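Local coordinates for KP6 killer toxin subunit alpha (Ustilago maydis virus P6, PDB 4GVB), which forms the alpha half of a secreted heterodimeric killer toxin, recognising cellular receptors on sensitive fungal cells before the beta subunit joins in causing their death, at residues N59-Y62 / S63-S67; C51-D55 / D56-Q60. All coordinates share one frame; numbering follows the deposited sequence.

Contact 1: residues N59-Y62 / S63-S67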
loop_
_atom_site.group_PDB
_atom_site.type_symbol
_atom_site.label_atom_id
_atom_site.label_comp_id
_atom_site.label_asym_id
_atom_site.label_seq_id
_atom_site.Cartn_x
_atom_site.Cartn_y
_atom_site.Cartn_z
ATOM N N ASN A 59 -12.029 8.263 9.495
ATOM C CA ASN A 59 -11.349 9.388 8.863
ATOM C C ASN A 59 -9.855 9.145 8.758
ATOM O O ASN A 59 -9.247 9.363 7.704
ATOM C CB ASN A 59 -11.598 10.677 9.638
ATOM C CG ASN A 59 -11.316 11.912 8.807
ATOM O OD1 ASN A 59 -11.677 11.980 7.623
ATOM N ND2 ASN A 59 -10.672 12.898 9.419
ATOM N N GLN A 60 -9.259 8.726 9.872
ATOM C CA GLN A 60 -7.848 8.379 9.908
ATOM C C GLN A 60 -7.543 7.288 8.886
ATOM O O GLN A 60 -6.629 7.427 8.078
ATOM C CB GLN A 60 -7.426 7.911 11.310
ATOM C CG GLN A 60 -7.463 8.994 12.390
ATOM C CD GLN A 60 -8.854 9.195 13.021
ATOM O OE1 GLN A 60 -9.875 8.767 12.481
ATOM N NE2 GLN A 60 -8.881 9.853 14.175
ATOM N N PHE A 61 -8.303 6.195 8.919
ATOM C CA PHE A 61 -8.045 5.102 7.999
ATOM C C PHE A 61 -8.160 5.581 6.555
ATOM O O PHE A 61 -7.374 5.182 5.675
ATOM C CB PHE A 61 -8.991 3.926 8.271
ATOM C CG PHE A 61 -8.671 2.715 7.462
ATOM C CD1 PHE A 61 -7.558 1.956 7.756
ATOM C CD2 PHE A 61 -9.479 2.343 6.394
ATOM C CE1 PHE A 61 -7.241 0.844 7.009
ATOM C CE2 PHE A 61 -9.152 1.231 5.629
ATOM C CZ PHE A 61 -8.045 0.483 5.941
ATOM N N TYR A 62 -9.127 6.457 6.315
ATOM C CA TYR A 62 -9.320 7.013 4.982
ATOM C C TYR A 62 -8.078 7.729 4.487
ATOM O O TYR A 62 -7.750 7.674 3.297
ATOM C CB TYR A 62 -10.490 7.997 4.946
ATOM C CG TYR A 62 -10.598 8.677 3.584
ATOM C CD1 TYR A 62 -11.159 8.016 2.498
ATOM C CD2 TYR A 62 -10.115 9.963 3.387
ATOM C CE1 TYR A 62 -11.254 8.635 1.251
ATOM C CE2 TYR A 62 -10.197 10.580 2.147
ATOM C CZ TYR A 62 -10.767 9.910 1.090
ATOM O OH TYR A 62 -10.849 10.528 -0.132
ATOM N N SER A 63 -7.404 8.435 5.388
ATOM C CA SER A 63 -6.237 9.210 4.992
ATOM C C SER A 63 -5.147 8.270 4.522
ATOM O O SER A 63 -4.366 8.612 3.636
ATOM C CB SER A 63 -5.728 10.090 6.131
ATOM O OG SER A 63 -4.895 9.346 7.007
ATOM N N HIS A 64 -5.100 7.074 5.102
ATOM C CA HIS A 64 -4.131 6.081 4.666
ATOM C C HIS A 64 -4.486 5.542 3.277
ATOM O O HIS A 64 -3.651 5.580 2.364
ATOM C CB HIS A 64 -3.971 4.941 5.688
ATOM C CG HIS A 64 -3.093 3.832 5.204
ATOM N ND1 HIS A 64 -3.594 2.645 4.697
ATOM C CD2 HIS A 64 -1.747 3.730 5.127
ATOM C CE1 HIS A 64 -2.592 1.871 4.320
ATOM N NE2 HIS A 64 -1.458 2.506 4.575
ATOM N N CYS A 65 -5.714 5.049 3.102
ATOM C CA CYS A 65 -6.117 4.541 1.786
ATOM C C CYS A 65 -5.899 5.614 0.736
ATOM O O CYS A 65 -5.370 5.334 -0.342
ATOM C CB CYS A 65 -7.584 4.098 1.772
ATOM S SG CYS A 65 -7.887 2.631 2.773
ATOM N N SER A 66 -6.305 6.839 1.059
ATOM C CA SER A 66 -6.182 7.968 0.144
ATOM C C SER A 66 -4.730 8.360 -0.166
ATOM O O SER A 66 -4.425 8.785 -1.291
ATOM C CB SER A 66 -6.956 9.170 0.686
ATOM O OG SER A 66 -6.684 10.329 -0.081
ATOM N N SER A 67 -3.841 8.219 0.818
ATOM C CA SER A 67 -2.415 8.489 0.599
ATOM C C SER A 67 -1.825 7.551 -0.457
ATOM O O SER A 67 -0.839 7.888 -1.146
ATOM C CB SER A 67 -1.617 8.372 1.906
ATOM O OG SER A 67 -1.378 7.014 2.294
#
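Two successive turns of the amphipathic helix 58-67 meet here, Phe-61 and Cys-65 on the buried side and Tyr-62 and Ser-66 on a more exposed one, each pair four residues apart. Cys-65, disulfide-bonded to Cys-18 of strand 14-19, ties the helix to the sheet, and its sulfur makes a sulfur-aromatic contact with Phe-61: SG lies 3.4 Å from CE2 of that ring, approaching obliquely. With CG opposite the backbone N and beside the carbonyl carbon (chi1 -173°), the Phe-61 ring is carried forward along the helix to the cysteine, and a large apolar ring suits a place where it also packs on Cys-16 and Met-72. In the second pair, Ser-66 CB sits over one face of the Tyr-62 ring in a CH-pi contact, offset toward the rim and 3.8 Å from CE2; a residue as small as serine suits a place against a ring lying along the helix. The backbone supports both pairs, Cys-65 N bonding to Phe-61 O at 3.1 Å and Ser-66 N to Tyr-62 O at 2.8 Å. Ser-63 turns back onto its own helix, a common way for a helical serine to satisfy its hydroxyl: OG donates to Gln-60 O at 2.8 Å, in the carbonyl plane on a lone pair.

Contact 2: residues C51-D55 / D56-Q60; sequences CLFSD and DLRNQ
This is a local turn contact at the start of a helix, where the chain leaves strand 50-53 of the antiparallel sheet and passes through an Asx turn into helix 58-67. Its apolar half is the Phe-53 ring, buried against Trp-14 and Cys-16 of strand 14-19, with Leu-57 laid over one face. Leu-57 CB stands 3.6 Å above the ring centre, almost on the ring normal, a CH-pi contact, while CD1 of Leu-57 reaches back to Phe-53 CB at 3.8 Å. Leucine at this N-cap position thus contributes apolar cover, and the acceptor for the first helical N-H, that of Arg-58, comes from Asp-56. Between Phe-53 and Leu-57 the chain makes an inverse gamma turn centred on Asp-56, which brings Leu-57 N to Asp-55 O at 3.0 Å, a weak, bent bond. Asp-55 itself sends its carboxylate elsewhere, to a salt bridge with Lys-41. Arg-58 grips the carboxylate of Asp-56 side-on in a two-pronged salt bridge, which suits arginine because two nitrogens can each serve one oxygen: NH2 meets OD2 at 2.7 Å and NE meets OD1 at 2.8 Å, both on the syn side. A bend at chi3 (-59°) folds the arginine back over the turn, and its cationic group also makes a cation-pi contact with Trp-14. OD1 has a second donor, Arg-58 N at 3.2 Å, which closes the Asx turn from the anti side and from the carboxylate face opposite to NE.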
loop_
_atom_site.group_PDB
_atom_site.type_symbol
_atom_site.label_atom_id
_atom_site.label_comp_id
_atom_site.label_asym_id
_atom_site.label_seq_id
_atom_site.Cartn_x
_atom_site.Cartn_y
_atom_site.Cartn_z
ATOM N N CYS A 51 -10.125 -4.023 8.135
ATOM C CA CYS A 51 -9.712 -3.361 9.373
ATOM C C CYS A 51 -10.918 -2.975 10.213
ATOM O O CYS A 51 -11.775 -2.214 9.770
ATOM C CB CYS A 51 -8.874 -2.103 9.107
ATOM S SG CYS A 51 -8.021 -1.437 10.589
ATOM N N LEU A 52 -10.948 -3.485 11.440
ATOM C CA LEU A 52 -12.077 -3.282 12.331
ATOM C C LEU A 52 -11.698 -2.373 13.495
ATOM O O LEU A 52 -10.550 -2.352 13.929
ATOM C CB LEU A 52 -12.615 -4.636 12.818
ATOM C CG LEU A 52 -13.370 -5.429 11.748
ATOM C CD1 LEU A 52 -12.417 -6.035 10.751
ATOM C CD2 LEU A 52 -14.240 -6.532 12.362
ATOM N N PHE A 53 -12.665 -1.590 13.963
ATOM C CA PHE A 53 -12.492 -0.783 15.151
ATOM C C PHE A 53 -13.826 -0.375 15.794
ATOM O O PHE A 53 -14.887 -0.339 15.142
ATOM C CB PHE A 53 -11.590 0.456 14.913
ATOM C CG PHE A 53 -11.694 1.042 13.529
ATOM C CD1 PHE A 53 -12.780 1.836 13.165
ATOM C CD2 PHE A 53 -10.696 0.803 12.587
ATOM C CE1 PHE A 53 -12.873 2.366 11.876
ATOM C CE2 PHE A 53 -10.777 1.338 11.294
ATOM C CZ PHE A 53 -11.868 2.109 10.940
ATOM N N SER A 54 -13.753 -0.064 17.080
ATOM C CA SER A 54 -14.932 0.361 17.826
ATOM C C SER A 54 -15.022 1.880 17.779
ATOM O O SER A 54 -16.030 2.444 17.365
ATOM C CB SER A 54 -14.862 -0.145 19.281
ATOM O OG SER A 54 -15.948 0.357 20.042
ATOM N N ASP A 55 -13.958 2.553 18.199
ATOM C CA ASP A 55 -13.902 3.994 18.025
ATOM C C ASP A 55 -13.999 4.293 16.527
ATOM O O ASP A 55 -13.627 3.467 15.694
ATOM C CB ASP A 55 -12.618 4.574 18.623
ATOM C CG ASP A 55 -12.610 4.547 20.146
ATOM O OD1 ASP A 55 -13.688 4.364 20.757
ATOM O OD2 ASP A 55 -11.530 4.731 20.734
ATOM N N ASP A 56 -14.507 5.466 16.184
ATOM C CA ASP A 56 -14.698 5.807 14.781
ATOM C C ASP A 56 -13.393 6.293 14.164
ATOM O O ASP A 56 -13.115 7.491 14.140
ATOM C CB ASP A 56 -15.769 6.884 14.642
ATOM C CG ASP A 56 -16.147 7.132 13.204
ATOM O OD1 ASP A 56 -15.474 6.574 12.317
ATOM O OD2 ASP A 56 -17.108 7.884 12.960
ATOM N N LEU A 57 -12.597 5.356 13.667
ATOM C CA LEU A 57 -11.304 5.679 13.077
ATOM C C LEU A 57 -11.401 5.785 11.554
ATOM O O LEU A 57 -10.385 5.734 10.852
ATOM C CB LEU A 57 -10.280 4.604 13.447
ATOM C CG LEU A 57 -10.101 4.310 14.941
ATOM C CD1 LEU A 57 -9.040 3.235 15.164
ATOM C CD2 LEU A 57 -9.741 5.561 15.722
ATOM N N ARG A 58 -12.621 5.917 11.042
ATOM C CA ARG A 58 -12.838 5.969 9.593
ATOM C C ARG A 58 -12.045 7.081 8.899
ATOM O O ARG A 58 -11.456 6.877 7.821
ATOM C CB ARG A 58 -14.338 6.094 9.270
ATOM C CG ARG A 58 -15.138 4.795 9.435
ATOM C CD ARG A 58 -16.622 5.026 9.174
ATOM N NE ARG A 58 -17.154 6.028 10.095
ATOM C CZ ARG A 58 -18.380 6.538 10.027
ATOM N NH1 ARG A 58 -19.206 6.140 9.071
ATOM N NH2 ARG A 58 -18.776 7.448 10.908
ATOM N N ASN A 59 -12.029 8.263 9.495
ATOM C CA ASN A 59 -11.349 9.388 8.863
ATOM C C ASN A 59 -9.855 9.145 8.758
ATOM O O ASN A 59 -9.247 9.363 7.704
ATOM C CB ASN A 59 -11.598 10.677 9.638
ATOM C CG ASN A 59 -11.316 11.912 8.807
ATOM O OD1 ASN A 59 -11.677 11.980 7.623
ATOM N ND2 ASN A 59 -10.672 12.898 9.419
ATOM N N GLN A 60 -9.259 8.726 9.872
ATOM C CA GLN A 60 -7.848 8.379 9.908
ATOM C C GLN A 60 -7.543 7.288 8.886
ATOM O O GLN A 60 -6.629 7.427 8.078
ATOM C CB GLN A 60 -7.426 7.911 11.310
ATOM C CG GLN A 60 -7.463 8.994 12.390
ATOM C CD GLN A 60 -8.854 9.195 13.021
ATOM O OE1 GLN A 60 -9.875 8.767 12.481
ATOM N NE2 GLN A 60 -8.881 9.853 14.175
#

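How the contacts relate
Contacts 1 and 2 are overlapping pieces of one strand-turn-helix passage, their centres 10 Å apart. Contact 2 brings the chain off strand 50-53 and starts helix 58-67; contact 1 carries that helix to its end, and Asn-59 and Gln-60 belong to both. They also meet through space, for Phe-61 CE1 of contact 1 packs 4.0 Å from Cys-51 CB of contact 2. Both lean on strand 14-19, Phe-53 and Phe-61 each touching Cys-16. A disulfide holds the passage near each end of this part of the small secreted subunit, Cys-51 to Cys-35 at the strand and that of Cys-65 in the last turn of the helix.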